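Local coordinates for protein AAC3-I (Uncultured bacterium, PDB 5HMN) that probably transfers an acetyl group from acetyl-coenzyme A to aminoglycoside antibiotics, as a member of the GNAT acetyltransferase family, at residues C[23-26]-C[27-31]; C[30-33]-C[34-38]; C[46-49]-C[50-53]; C[132-135]-C[136-140]. One frame throughout, in Å; residues are numbered along the deposited sequence.

Contact 1: residues C[23-26]-C[27-31]; sequences ATFG and EAFND. With COA (coenzyme A), chain J.
The ring of Phe-29 lies beside the ring of Phe-25, one helical turn apart, and the two barely overlap. Their planes are near parallel, at 15°, but slid apart, with centroids 5.7 Å from each other. The touch is made by Phe-29 CE2, which stands 3.9 Å from Phe-25 CD1. In both residues CG lies anti to the carbonyl carbon, chi1 -77° in Phe-25 and -63° in Phe-29, and the side chains point the same way. Ala-90 and Asp-88 of strand 82-91 also touch Phe-29.

Phe-29 N donates to Phe-25 O at 2.8 Å, the last regular bond of helix 15-28. A Schellman motif then ends the helix. Asn-30 takes a positive phi, Asp-31 N donates to Gly-26 O at 2.8 Å, and Asn-30 N makes a weak bond to Glu-27 O at 3.2 Å. Asp-31 is in turn the N-cap of the next helix.

Coenzyme A meets the edge of the Phe-29 ring with its pantetheine arm. Phe-29 CE1 is 3.4 Å from C6P and 3.6 Å from N4P of the neighbouring amide. The ring edge packs on the arm by van der Waals contact, since the phenylalanine side chain has no polar group to offer it.

Contact 2: residues C[30-33]-C[34-38]; sequences NDME and TYTGN
An N-cap opens the short helix 32-36 of this GNAT-fold protein, and Asp-31 supplies it to Thr-34. Thr-34 OG1 donates to Asp-31 OD1 at 2.7 Å and comes from above the carboxylate plane, 46° out of it. Thr-34 N also reaches Asp-31 OD1, but that bond is weak at 3.3 Å. The hydroxyl and the amide of one residue thus hold the same carboxylate oxygen. The Thr-34 torsion explains this: chi1 of -57° sets OG1 beside its own backbone N.

Tyr-35 brings a ring edge to the same turn. Its CD2 lies 3.3 Å from Asp-31 O, which sits in the plane of the ring. The phenol end reaches away from the turn, and Tyr-35 OH is hydrogen-bonded to Asp-88 of strand 82-91. The ring also meets that of Phe-29.

The second subunit of the dimer meets this helix from outside. Gln-79 of that subunit bonds Thr-34 O through NE2, and Arg-81 of the same subunit packs on Thr-34. The contact therefore lies at the surface of the chain but partly within the dimer interface.

Thr-36, one turn on from Met-32, bonds back to it twice. Its amide N donates to Met-32 O at 2.8 Å. Its hydroxyl takes the same acceptor, because chi1 of 65° turns OG1 back between the backbone N and the carbonyl carbon. The two donors approach from opposite faces of the carbonyl plane, with Thr-36 OG1 2.6 Å from Met-32 O.

Contact 3: residues C[46-49]-C[50-53]; sequences RRLL and ESDY
Buried Leu-48 and Leu-49 form the close-packed side of this helix C-terminus, exposed Glu-50 and Arg-47 its solvent side, and Ser-51 makes the turn between them. The element is the end of helix 42-49 in the GNAT fold, where the chain turns into strand 54-61. Glu-50 is the first residue to leave helical backbone angles. Its N still donates to Arg-46 O at 3.1 Å.

On the buried side, Leu-48 and Leu-49 turn their side chains into the protein. Both touch Phe-54, and Leu-49 also meets Ala-56 and Val-15. The helix end is thus pinned between strand 54-61 and helix 15-28. Leu-48 also packs on Lys-76 of the second subunit. Tyr-53, just beyond, stacks its ring on Tyr-53 of that subunit.

On the solvent side only the carboxylate end of Glu-50 is loose. Its chi1 of 58° folds CG back closely on the last turn, 3.3 Å from Arg-46 O and 3.4 Å from Arg-47 O. Glu-50 and Arg-46 both touch Pro-12. The extended side chain of Arg-46 crosses that of Glu-50. A salt bridge between Arg-46 NH1 and Glu-50 OE1 is modelled, but the two atoms are implausibly close and its detail is doubtful. Arg-47 offers carbon to the same carboxylate: its CG lies 3.6 Å from Glu-50 OE2.

Ser-51 closes the turn. Its amide makes a weak bond to Leu-48 O, and its hydroxyl has a weak bond with Phe-54 N. With chi1 at 65°, Ser-51 OG also donates to Leu-48 O at 2.6 Å.

Contact 4: residues C[132-135]-C[136-140]; sequences PAIA and LYSKL. With COA (coenzyme A), chain J.
With chi1 of -67°, Tyr-137 sets CG beside its own backbone N and lays the ring back along helix 131-140 toward Ala-133. Ala-133 O then lies over one face of the ring, 3.2 Å from Tyr-137 CG. The same oxygen accepts from Tyr-137 N at 2.7 Å. Ala-133 CB touches the ring at Tyr-137 CE2, 4.1 Å away. The phenol end points to the cofactor. The thiol sulfur of coenzyme A is in the ring plane at its edge, and Tyr-137 OH is modelled 2.5 Å from S1P. That is consistent with the tyrosine found near the thiol in many GNAT enzymes.

Ser-138 uses a similar torsion to bring OG back to the helix. Ser-138 OG donates to Ile-134 O at 2.6 Å, and Ser-138 N bonds the same oxygen from the opposite face.

Other residues of the helix touch the adenine and the ribose. Pro-132 CB is 3.3 Å from N6A of the adenine, and Ala-135 CB is 3.5 Å from N3A. Leu-136 CD1 packs on C5B of the ribose at 3.5 Å. Lys-139 lies along the same sugar, and its NZ is hydrogen-bonded to Thr-102.

Leu-136 wedges against helix 100-115 and Leu-89 of strand 82-91. Tyr-137 rests on strands 82-91 and 119-124. Its ring also meets Phe-149 of the second subunit, while Ser-138 and Ile-134 touch Arg-143 of strand 142-152.

In the fold
From the N terminus, contact 1 closes the end of helix 15-28. Contact 2 starts on its last residues, shares Asn-30 and Asp-31, and forms helix 32-36. The two touch where Phe-29 CD2 meets Tyr-35 OH and where Met-32 SD packs on the last turn of helix 15-28. Contact 3 follows at the end of helix 42-49, leading into strand 54-61. Contact 4 comes last, on helix 131-140. Contacts 1 and 2 overlap end to end; the later two follow in series, and none nests or crosses. Contacts 1 and 4 both touch coenzyme A and reach strand 82-91 of the central sheet, with centres about 20 Å apart. Contacts 2, 3 and 4 all reach the second subunit.

Contact 1: residues C[23-26]-C[27-31]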
loop_
_atom_site.group_PDB
_atom_site.type_symbol
_atom_site.label_atom_id
_atom_site.label_comp_id
_atom_site.label_asym_id
_atom_site.label_seq_id
_atom_site.Cartn_x
_atom_site.Cartn_y
_atom_site.Cartn_z
ATOM N N ALA C 23 -12.441 -8.681 -15.107
ATOM C CA ALA C 23 -12.452 -9.956 -15.822
ATOM C C ALA C 23 -11.087 -10.258 -16.443
ATOM O O ALA C 23 -10.669 -11.414 -16.522
ATOM C CB ALA C 23 -13.538 -9.956 -16.898
ATOM N N THR C 24 -10.397 -9.214 -16.888
ATOM C CA THR C 24 -9.039 -9.355 -17.409
ATOM C C THR C 24 -8.068 -9.800 -16.316
ATOM O O THR C 24 -7.209 -10.662 -16.546
ATOM C CB THR C 24 -8.542 -8.038 -18.025
ATOM O OG1 THR C 24 -9.374 -7.699 -19.140
ATOM C CG2 THR C 24 -7.096 -8.171 -18.498
ATOM N N PHE C 25 -8.203 -9.207 -15.132
ATOM C CA PHE C 25 -7.403 -9.599 -13.975
ATOM C C PHE C 25 -7.659 -11.060 -13.608
ATOM O O PHE C 25 -6.719 -11.825 -13.389
ATOM C CB PHE C 25 -7.712 -8.703 -12.765
ATOM C CG PHE C 25 -7.067 -7.341 -12.829
ATOM C CD1 PHE C 25 -5.915 -7.139 -13.567
ATOM C CD2 PHE C 25 -7.613 -6.266 -12.142
ATOM C CE1 PHE C 25 -5.318 -5.891 -13.624
ATOM C CE2 PHE C 25 -7.022 -5.013 -12.197
ATOM C CZ PHE C 25 -5.870 -4.828 -12.938
ATOM N N GLY C 26 -8.934 -11.433 -13.547
ATOM C CA GLY C 26 -9.335 -12.776 -13.162
ATOM C C GLY C 26 -8.742 -13.870 -14.025
ATOM O O GLY C 26 -8.262 -14.883 -13.515
ATOM N N GLU C 27 -8.775 -13.667 -15.337
ATOM C CA GLU C 27 -8.203 -14.620 -16.277
ATOM C C GLU C 27 -6.679 -14.663 -16.176
ATOM O O GLU C 27 -6.074 -15.737 -16.190
ATOM C CB GLU C 27 -8.625 -14.272 -17.706
ATOM C CG GLU C 27 -7.787 -14.942 -18.782
ATOM C CD GLU C 27 -7.836 -14.194 -20.099
ATOM O OE1 GLU C 27 -8.814 -13.450 -20.324
ATOM O OE2 GLU C 27 -6.892 -14.342 -20.907
ATOM N N ALA C 28 -6.058 -13.489 -16.075
ATOM C CA ALA C 28 -4.603 -13.400 -16.015
ATOM C C ALA C 28 -4.049 -14.008 -14.726
ATOM O O ALA C 28 -2.982 -14.625 -14.729
ATOM C CB ALA C 28 -4.161 -11.954 -16.150
ATOM N N PHE C 29 -4.776 -13.833 -13.626
ATOM C CA PHE C 29 -4.342 -14.340 -12.329
ATOM C C PHE C 29 -4.913 -15.730 -12.062
ATOM O O PHE C 29 -4.680 -16.310 -11.003
ATOM C CB PHE C 29 -4.759 -13.383 -11.205
ATOM C CG PHE C 29 -4.136 -12.013 -11.301
ATOM C CD1 PHE C 29 -2.851 -11.851 -11.790
ATOM C CD2 PHE C 29 -4.843 -10.889 -10.909
ATOM C CE1 PHE C 29 -2.284 -10.590 -11.879
ATOM C CE2 PHE C 29 -4.284 -9.628 -10.997
ATOM C CZ PHE C 29 -3.002 -9.478 -11.480
ATOM N N ASN C 30 -5.659 -16.251 -13.031
ATOM C CA ASN C 30 -6.343 -17.536 -12.888
ATOM C C ASN C 30 -7.194 -17.598 -11.623
ATOM O O ASN C 30 -7.277 -18.636 -10.966
ATOM C CB ASN C 30 -5.334 -18.688 -12.904
ATOM C CG ASN C 30 -4.721 -18.905 -14.274
ATOM O OD1 ASN C 30 -5.359 -19.459 -15.169
ATOM N ND2 ASN C 30 -3.477 -18.469 -14.445
ATOM N N ASP C 31 -7.824 -16.475 -11.292
ATOM C CA ASP C 31 -8.647 -16.372 -10.097
ATOM C C ASP C 31 -9.912 -15.564 -10.391
ATOM O O ASP C 31 -10.131 -14.501 -9.811
ATOM C CB ASP C 31 -7.856 -15.730 -8.958
ATOM C CG ASP C 31 -8.450 -16.023 -7.592
ATOM O OD1 ASP C 31 -9.629 -16.434 -7.526
ATOM O OD2 ASP C 31 -7.738 -15.841 -6.582
HETATM N N1A COA J . 9.915 -13.796 -19.868
HETATM C C2A COA J . 11.054 -13.053 -19.834
HETATM N N3A COA J . 11.054 -11.714 -19.863
HETATM C C4A COA J . 9.870 -11.091 -19.919
HETATM C C5A COA J . 8.732 -11.796 -19.966
HETATM C C6A COA J . 8.756 -13.161 -19.947
HETATM N N6A COA J . 7.750 -14.159 -19.968
HETATM N N7A COA J . 7.730 -10.940 -20.030
HETATM C C8A COA J . 8.238 -9.698 -20.048
HETATM N N9A COA J . 9.562 -9.805 -19.976
HETATM C C1B COA J . 10.478 -8.786 -19.953
HETATM C C2B COA J . 11.109 -8.634 -21.090
HETATM O O2B COA J . 12.382 -8.003 -20.826
HETATM C C3B COA J . 10.281 -7.623 -21.858
HETATM O O3B COA J . 10.951 -6.958 -22.768
HETATM P P3B COA J . 11.295 -7.565 -24.174
HETATM O O7A COA J . 11.799 -6.454 -24.985
HETATM O O8A COA J . 12.350 -8.554 -24.017
HETATM O O9A COA J . 10.155 -8.238 -24.851
HETATM C C4B COA J . 9.841 -6.687 -20.663
HETATM O O4B COA J . 9.717 -7.410 -19.611
HETATM C C5B COA J . 8.485 -6.022 -20.978
HETATM O O5B COA J . 7.519 -6.925 -21.435
HETATM P P1A COA J . 6.063 -6.444 -21.645
HETATM O O1A COA J . 5.653 -6.884 -22.941
HETATM O O2A COA J . 6.008 -5.024 -21.559
HETATM O O3A COA J . 5.213 -7.216 -20.648
HETATM P P2A COA J . 3.791 -7.756 -20.874
HETATM O O4A COA J . 3.013 -6.799 -21.550
HETATM O O5A COA J . 3.869 -8.974 -21.580
HETATM O O6A COA J . 3.200 -8.200 -19.515
HETATM C CBP COA J . 3.019 -9.197 -17.389
HETATM C CCP COA J . 3.961 -8.675 -18.488
HETATM C CDP COA J . 2.091 -8.092 -16.922
HETATM C CEP COA J . 3.839 -9.652 -16.169
HETATM C CAP COA J . 2.249 -10.351 -17.964
HETATM O OAP COA J . 3.119 -11.389 -18.109
HETATM C C9P COA J . 1.136 -10.815 -17.074
HETATM O O9P COA J . 0.088 -10.301 -17.094
HETATM N N8P COA J . 1.307 -11.917 -16.212
HETATM C C7P COA J . 0.285 -12.414 -15.389
HETATM C C6P COA J . 0.007 -11.638 -14.089
HETATM C C5P COA J . 1.223 -11.095 -13.304
HETATM O O5P COA J . 2.207 -11.766 -13.095
HETATM N N4P COA J . 1.111 -9.753 -12.813
HETATM C C3P COA J . 2.115 -9.066 -12.070
HETATM C C2P COA J . 1.532 -8.383 -10.806
HETATM S S1P COA J . 2.773 -7.328 -10.072
#

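Contact 2: residues C[30-33]-C[34-38]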
loop_
_atom_site.group_PDB
_atom_site.type_symbol
_atom_site.label_atom_id
_atom_site.label_comp_id
_atom_site.label_asym_id
_atom_site.label_seq_id
_atom_site.Cartn_x
_atom_site.Cartn_y
_atom_site.Cartn_z
ATOM N N ASN C 30 -5.659 -16.251 -13.031
ATOM C CA ASN C 30 -6.343 -17.536 -12.888
ATOM C C ASN C 30 -7.194 -17.598 -11.623
ATOM O O ASN C 30 -7.277 -18.636 -10.966
ATOM C CB ASN C 30 -5.334 -18.688 -12.904
ATOM C CG ASN C 30 -4.721 -18.905 -14.274
ATOM O OD1 ASN C 30 -5.359 -19.459 -15.169
ATOM N ND2 ASN C 30 -3.477 -18.469 -14.445
ATOM N N ASP C 31 -7.824 -16.475 -11.292
ATOM C CA ASP C 31 -8.647 -16.372 -10.097
ATOM C C ASP C 31 -9.912 -15.564 -10.391
ATOM O O ASP C 31 -10.131 -14.501 -9.811
ATOM C CB ASP C 31 -7.856 -15.730 -8.958
ATOM C CG ASP C 31 -8.450 -16.023 -7.592
ATOM O OD1 ASP C 31 -9.629 -16.434 -7.526
ATOM O OD2 ASP C 31 -7.738 -15.841 -6.582
ATOM N N MET C 32 -10.738 -16.083 -11.295
ATOM C CA MET C 32 -11.948 -15.393 -11.731
ATOM C C MET C 32 -12.934 -15.187 -10.593
ATOM O O MET C 32 -13.659 -14.193 -10.555
ATOM C CB MET C 32 -12.621 -16.165 -12.868
ATOM C CG MET C 32 -11.910 -16.036 -14.204
ATOM S SD MET C 32 -12.170 -14.424 -14.976
ATOM C CE MET C 32 -13.638 -14.745 -15.951
ATOM N N GLU C 33 -12.954 -16.135 -9.662
ATOM C CA GLU C 33 -13.884 -16.092 -8.542
ATOM C C GLU C 33 -13.649 -14.875 -7.648
ATOM O O GLU C 33 -14.594 -14.246 -7.183
ATOM C CB GLU C 33 -13.776 -17.378 -7.721
ATOM C CG GLU C 33 -14.529 -17.341 -6.402
ATOM C CD GLU C 33 -14.586 -18.696 -5.726
ATOM O OE1 GLU C 33 -13.531 -19.357 -5.618
ATOM O OE2 GLU C 33 -15.691 -19.101 -5.302
ATOM N N THR C 34 -12.386 -14.544 -7.413
ATOM C CA THR C 34 -12.041 -13.423 -6.549
ATOM C C THR C 34 -12.359 -12.074 -7.200
ATOM O O THR C 34 -12.817 -11.148 -6.531
ATOM C CB THR C 34 -10.549 -13.459 -6.166
ATOM O OG1 THR C 34 -10.251 -14.706 -5.529
ATOM C CG2 THR C 34 -10.204 -12.317 -5.222
ATOM N N TYR C 35 -12.134 -11.976 -8.508
ATOM C CA TYR C 35 -12.226 -10.691 -9.199
ATOM C C TYR C 35 -13.582 -10.421 -9.841
ATOM O O TYR C 35 -13.925 -9.268 -10.096
ATOM C CB TYR C 35 -11.126 -10.588 -10.261
ATOM C CG TYR C 35 -9.752 -10.372 -9.671
ATOM C CD1 TYR C 35 -9.289 -9.094 -9.385
ATOM C CD2 TYR C 35 -8.921 -11.449 -9.388
ATOM C CE1 TYR C 35 -8.035 -8.894 -8.834
ATOM C CE2 TYR C 35 -7.666 -11.260 -8.836
ATOM C CZ TYR C 35 -7.229 -9.980 -8.562
ATOM O OH TYR C 35 -5.981 -9.781 -8.016
ATOM N N THR C 36 -14.356 -11.471 -10.099
ATOM C CA THR C 36 -15.654 -11.304 -10.740
ATOM C C THR C 36 -16.790 -12.005 -9.992
ATOM O O THR C 36 -17.960 -11.815 -10.321
ATOM C CB THR C 36 -15.640 -11.827 -12.194
ATOM O OG1 THR C 36 -15.416 -13.244 -12.203
ATOM C CG2 THR C 36 -14.550 -11.135 -13.009
ATOM N N GLY C 37 -16.445 -12.812 -8.993
ATOM C CA GLY C 37 -17.435 -13.603 -8.279
ATOM C C GLY C 37 -18.312 -12.810 -7.329
ATOM O O GLY C 37 -19.409 -13.245 -6.976
ATOM N N ASN C 38 -17.829 -11.647 -6.907
ATOM C CA ASN C 38 -18.591 -10.790 -6.007
ATOM C C ASN C 38 -18.265 -9.322 -6.241
ATOM O O ASN C 38 -17.760 -8.638 -5.350
ATOM C CB ASN C 38 -18.320 -11.167 -4.549
ATOM C CG ASN C 38 -19.402 -10.669 -3.607
ATOM O OD1 ASN C 38 -20.102 -9.698 -3.898
ATOM N ND2 ASN C 38 -19.544 -11.338 -2.468
#

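Contact 3: residues C[46-49]-C[50-53]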
loop_
_atom_site.group_PDB
_atom_site.type_symbol
_atom_site.label_atom_id
_atom_site.label_comp_id
_atom_site.label_asym_id
_atom_site.label_seq_id
_atom_site.Cartn_x
_atom_site.Cartn_y
_atom_site.Cartn_z
ATOM N N ARG C 46 -17.647 3.641 -8.083
ATOM C CA ARG C 46 -17.534 5.021 -8.526
ATOM C C ARG C 46 -16.782 5.918 -7.542
ATOM O O ARG C 46 -15.891 6.675 -7.932
ATOM C CB ARG C 46 -18.903 5.617 -8.770
ATOM C CG ARG C 46 -18.797 7.060 -9.148
ATOM C CD ARG C 46 -20.136 7.642 -9.524
ATOM N NE ARG C 46 -19.976 8.791 -10.411
ATOM C CZ ARG C 46 -19.505 9.969 -10.031
ATOM N NH1 ARG C 46 -19.141 10.180 -8.771
ATOM N NH2 ARG C 46 -19.395 10.951 -10.914
ATOM N N ARG C 47 -17.159 5.849 -6.274
ATOM C CA ARG C 47 -16.520 6.673 -5.249
ATOM C C ARG C 47 -15.033 6.351 -5.135
ATOM O O ARG C 47 -14.219 7.216 -4.812
ATOM C CB ARG C 47 -17.210 6.485 -3.902
ATOM C CG ARG C 47 -18.540 7.206 -3.793
ATOM C CD ARG C 47 -19.026 7.237 -2.358
ATOM N NE ARG C 47 -19.148 5.896 -1.798
ATOM C CZ ARG C 47 -20.226 5.134 -1.944
ATOM N NH1 ARG C 47 -21.264 5.585 -2.637
ATOM N NH2 ARG C 47 -20.272 3.925 -1.402
ATOM N N LEU C 48 -14.683 5.103 -5.418
ATOM C CA LEU C 48 -13.283 4.694 -5.418
ATOM C C LEU C 48 -12.526 5.365 -6.562
ATOM O O LEU C 48 -11.382 5.791 -6.401
ATOM C CB LEU C 48 -13.172 3.171 -5.522
ATOM C CG LEU C 48 -11.754 2.590 -5.528
ATOM C CD1 LEU C 48 -11.004 2.966 -4.254
ATOM C CD2 LEU C 48 -11.797 1.080 -5.700
ATOM N N LEU C 49 -13.181 5.475 -7.715
ATOM C CA LEU C 49 -12.575 6.079 -8.896
ATOM C C LEU C 49 -12.413 7.597 -8.784
ATOM O O LEU C 49 -11.542 8.187 -9.427
ATOM C CB LEU C 49 -13.402 5.735 -10.139
ATOM C CG LEU C 49 -13.224 4.301 -10.647
ATOM C CD1 LEU C 49 -14.225 3.992 -11.750
ATOM C CD2 LEU C 49 -11.804 4.088 -11.146
ATOM N N GLU C 50 -13.245 8.232 -7.969
ATOM C CA GLU C 50 -13.138 9.675 -7.784
ATOM C C GLU C 50 -12.401 10.027 -6.493
ATOM O O GLU C 50 -12.403 11.175 -6.064
ATOM C CB GLU C 50 -14.521 10.314 -7.798
ATOM C CG GLU C 50 -15.452 9.763 -6.746
ATOM C CD GLU C 50 -16.875 10.234 -6.940
ATOM O OE1 GLU C 50 -17.116 11.034 -7.870
ATOM O OE2 GLU C 50 -17.760 9.802 -6.170
ATOM N N SER C 51 -11.764 9.035 -5.888
ATOM C CA SER C 51 -10.953 9.276 -4.699
ATOM C C SER C 51 -9.615 9.889 -5.089
ATOM O O SER C 51 -9.203 9.826 -6.250
ATOM C CB SER C 51 -10.738 7.981 -3.917
ATOM O OG SER C 51 -9.980 7.047 -4.665
ATOM N N ASP C 52 -8.939 10.474 -4.104
ATOM C CA ASP C 52 -7.681 11.180 -4.321
ATOM C C ASP C 52 -6.500 10.262 -4.623
ATOM O O ASP C 52 -5.535 10.675 -5.270
ATOM C CB ASP C 52 -7.338 12.022 -3.087
ATOM C CG ASP C 52 -8.409 13.037 -2.757
ATOM O OD1 ASP C 52 -8.538 14.024 -3.511
ATOM O OD2 ASP C 52 -9.118 12.852 -1.745
ATOM N N TYR C 53 -6.570 9.026 -4.143
ATOM C CA TYR C 53 -5.392 8.167 -4.115
ATOM C C TYR C 53 -5.457 6.949 -5.037
ATOM O O TYR C 53 -4.427 6.349 -5.348
ATOM C CB TYR C 53 -5.136 7.703 -2.678
ATOM C CG TYR C 53 -6.272 6.907 -2.074
ATOM C CD1 TYR C 53 -6.293 5.521 -2.149
ATOM C CD2 TYR C 53 -7.321 7.544 -1.423
ATOM C CE1 TYR C 53 -7.327 4.791 -1.597
ATOM C CE2 TYR C 53 -8.360 6.822 -0.868
ATOM C CZ TYR C 53 -8.356 5.447 -0.958
ATOM O OH TYR C 53 -9.387 4.727 -0.405
#

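Contact 4: residues C[132-135]-C[136-140]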
loop_
_atom_site.group_PDB
_atom_site.type_symbol
_atom_site.label_atom_id
_atom_site.label_comp_id
_atom_site.label_asym_id
_atom_site.label_seq_id
_atom_site.Cartn_x
_atom_site.Cartn_y
_atom_site.Cartn_z
ATOM N N PRO C 132 8.248 -13.723 -15.475
ATOM C CA PRO C 132 7.881 -12.695 -16.457
ATOM C C PRO C 132 7.696 -11.315 -15.822
ATOM O O PRO C 132 8.184 -10.323 -16.367
ATOM C CB PRO C 132 6.554 -13.207 -17.037
ATOM C CG PRO C 132 6.336 -14.591 -16.441
ATOM C CD PRO C 132 7.613 -15.010 -15.797
ATOM N N ALA C 133 7.009 -11.261 -14.686
ATOM C CA ALA C 133 6.830 -10.010 -13.957
ATOM C C ALA C 133 8.146 -9.554 -13.324
ATOM O O ALA C 133 8.461 -8.367 -13.317
ATOM C CB ALA C 133 5.752 -10.164 -12.890
ATOM N N ILE C 134 8.909 -10.502 -12.796
ATOM C CA ILE C 134 10.190 -10.182 -12.174
ATOM C C ILE C 134 11.189 -9.657 -13.203
ATOM O O ILE C 134 11.934 -8.720 -12.925
ATOM C CB ILE C 134 10.786 -11.405 -11.455
ATOM C CG1 ILE C 134 9.804 -11.928 -10.407
ATOM C CG2 ILE C 134 12.115 -11.054 -10.802
ATOM C CD1 ILE C 134 10.329 -13.100 -9.616
ATOM N N ALA C 135 11.196 -10.253 -14.393
ATOM C CA ALA C 135 12.041 -9.762 -15.478
ATOM C C ALA C 135 11.606 -8.358 -15.879
ATOM O O ALA C 135 12.434 -7.511 -16.217
ATOM C CB ALA C 135 11.989 -10.699 -16.671
ATOM N N LEU C 136 10.297 -8.125 -15.837
ATOM C CA LEU C 136 9.724 -6.817 -16.126
ATOM C C LEU C 136 10.122 -5.788 -15.077
ATOM O O LEU C 136 10.503 -4.670 -15.401
ATOM C CB LEU C 136 8.195 -6.910 -16.201
ATOM C CG LEU C 136 7.428 -5.595 -16.354
ATOM C CD1 LEU C 136 7.497 -5.087 -17.782
ATOM C CD2 LEU C 136 5.980 -5.758 -15.908
ATOM N N TYR C 137 10.012 -6.159 -13.810
ATOM C CA TYR C 137 10.291 -5.219 -12.737
ATOM C C TYR C 137 11.791 -4.970 -12.560
ATOM O O TYR C 137 12.198 -3.884 -12.147
ATOM C CB TYR C 137 9.677 -5.721 -11.431
ATOM C CG TYR C 137 8.165 -5.725 -11.448
ATOM C CD1 TYR C 137 7.459 -4.789 -12.194
ATOM C CD2 TYR C 137 7.446 -6.666 -10.728
ATOM C CE1 TYR C 137 6.076 -4.789 -12.216
ATOM C CE2 TYR C 137 6.062 -6.672 -10.743
ATOM C CZ TYR C 137 5.384 -5.733 -11.489
ATOM O OH TYR C 137 4.007 -5.739 -11.507
ATOM N N SER C 138 12.608 -5.971 -12.878
ATOM C CA SER C 138 14.059 -5.850 -12.701
ATOM C C SER C 138 14.667 -4.850 -13.684
ATOM O O SER C 138 15.687 -4.219 -13.392
ATOM C CB SER C 138 14.738 -7.212 -12.862
ATOM O OG SER C 138 14.267 -8.132 -11.894
ATOM N N LYS C 139 14.034 -4.707 -14.843
ATOM C CA LYS C 139 14.498 -3.779 -15.866
ATOM C C LYS C 139 14.142 -2.330 -15.521
ATOM O O LYS C 139 14.841 -1.400 -15.925
ATOM C CB LYS C 139 13.904 -4.147 -17.231
ATOM C CG LYS C 139 12.431 -3.790 -17.367
ATOM C CD LYS C 139 11.760 -4.384 -18.592
ATOM C CE LYS C 139 10.641 -3.464 -19.072
ATOM N NZ LYS C 139 10.631 -3.298 -20.553
ATOM N N LEU C 140 13.060 -2.139 -14.769
ATOM C CA LEU C 140 12.549 -0.796 -14.505
ATOM C C LEU C 140 12.987 -0.245 -13.158
ATOM O O LEU C 140 13.135 0.966 -12.998
ATOM C CB LEU C 140 11.025 -0.787 -14.585
ATOM C CG LEU C 140 10.419 -0.936 -15.976
ATOM C CD1 LEU C 140 8.911 -1.010 -15.870
ATOM C CD2 LEU C 140 10.836 0.224 -16.868
HETATM N N1A COA J . 9.915 -13.796 -19.868
HETATM C C2A COA J . 11.054 -13.053 -19.834
HETATM N N3A COA J . 11.054 -11.714 -19.863
HETATM C C4A COA J . 9.870 -11.091 -19.919
HETATM C C5A COA J . 8.732 -11.796 -19.966
HETATM C C6A COA J . 8.756 -13.161 -19.947
HETATM N N6A COA J . 7.750 -14.159 -19.968
HETATM N N7A COA J . 7.730 -10.940 -20.030
HETATM C C8A COA J . 8.238 -9.698 -20.048
HETATM N N9A COA J . 9.562 -9.805 -19.976
HETATM C C1B COA J . 10.478 -8.786 -19.953
HETATM C C2B COA J . 11.109 -8.634 -21.090
HETATM O O2B COA J . 12.382 -8.003 -20.826
HETATM C C3B COA J . 10.281 -7.623 -21.858
HETATM O O3B COA J . 10.951 -6.958 -22.768
HETATM P P3B COA J . 11.295 -7.565 -24.174
HETATM O O7A COA J . 11.799 -6.454 -24.985
HETATM O O8A COA J . 12.350 -8.554 -24.017
HETATM O O9A COA J . 10.155 -8.238 -24.851
HETATM C C4B COA J . 9.841 -6.687 -20.663
HETATM O O4B COA J . 9.717 -7.410 -19.611
HETATM C C5B COA J . 8.485 -6.022 -20.978
HETATM O O5B COA J . 7.519 -6.925 -21.435
HETATM P P1A COA J . 6.063 -6.444 -21.645
HETATM O O1A COA J . 5.653 -6.884 -22.941
HETATM O O2A COA J . 6.008 -5.024 -21.559
HETATM O O3A COA J . 5.213 -7.216 -20.648
HETATM P P2A COA J . 3.791 -7.756 -20.874
HETATM O O4A COA J . 3.013 -6.799 -21.550
HETATM O O5A COA J . 3.869 -8.974 -21.580
HETATM O O6A COA J . 3.200 -8.200 -19.515
HETATM C CBP COA J . 3.019 -9.197 -17.389
HETATM C CCP COA J . 3.961 -8.675 -18.488
HETATM C CDP COA J . 2.091 -8.092 -16.922
HETATM C CEP COA J . 3.839 -9.652 -16.169
HETATM C CAP COA J . 2.249 -10.351 -17.964
HETATM O OAP COA J . 3.119 -11.389 -18.109
HETATM C C9P COA J . 1.136 -10.815 -17.074
HETATM O O9P COA J . 0.088 -10.301 -17.094
HETATM N N8P COA J . 1.307 -11.917 -16.212
HETATM C C7P COA J . 0.285 -12.414 -15.389
HETATM C C6P COA J . 0.007 -11.638 -14.089
HETATM C C5P COA J . 1.223 -11.095 -13.304
HETATM O O5P COA J . 2.207 -11.766 -13.095
HETATM N N4P COA J . 1.111 -9.753 -12.813
HETATM C C3P COA J . 2.115 -9.066 -12.070
HETATM C C2P COA J . 1.532 -8.383 -10.806
HETATM S S1P COA J . 2.773 -7.328 -10.072
#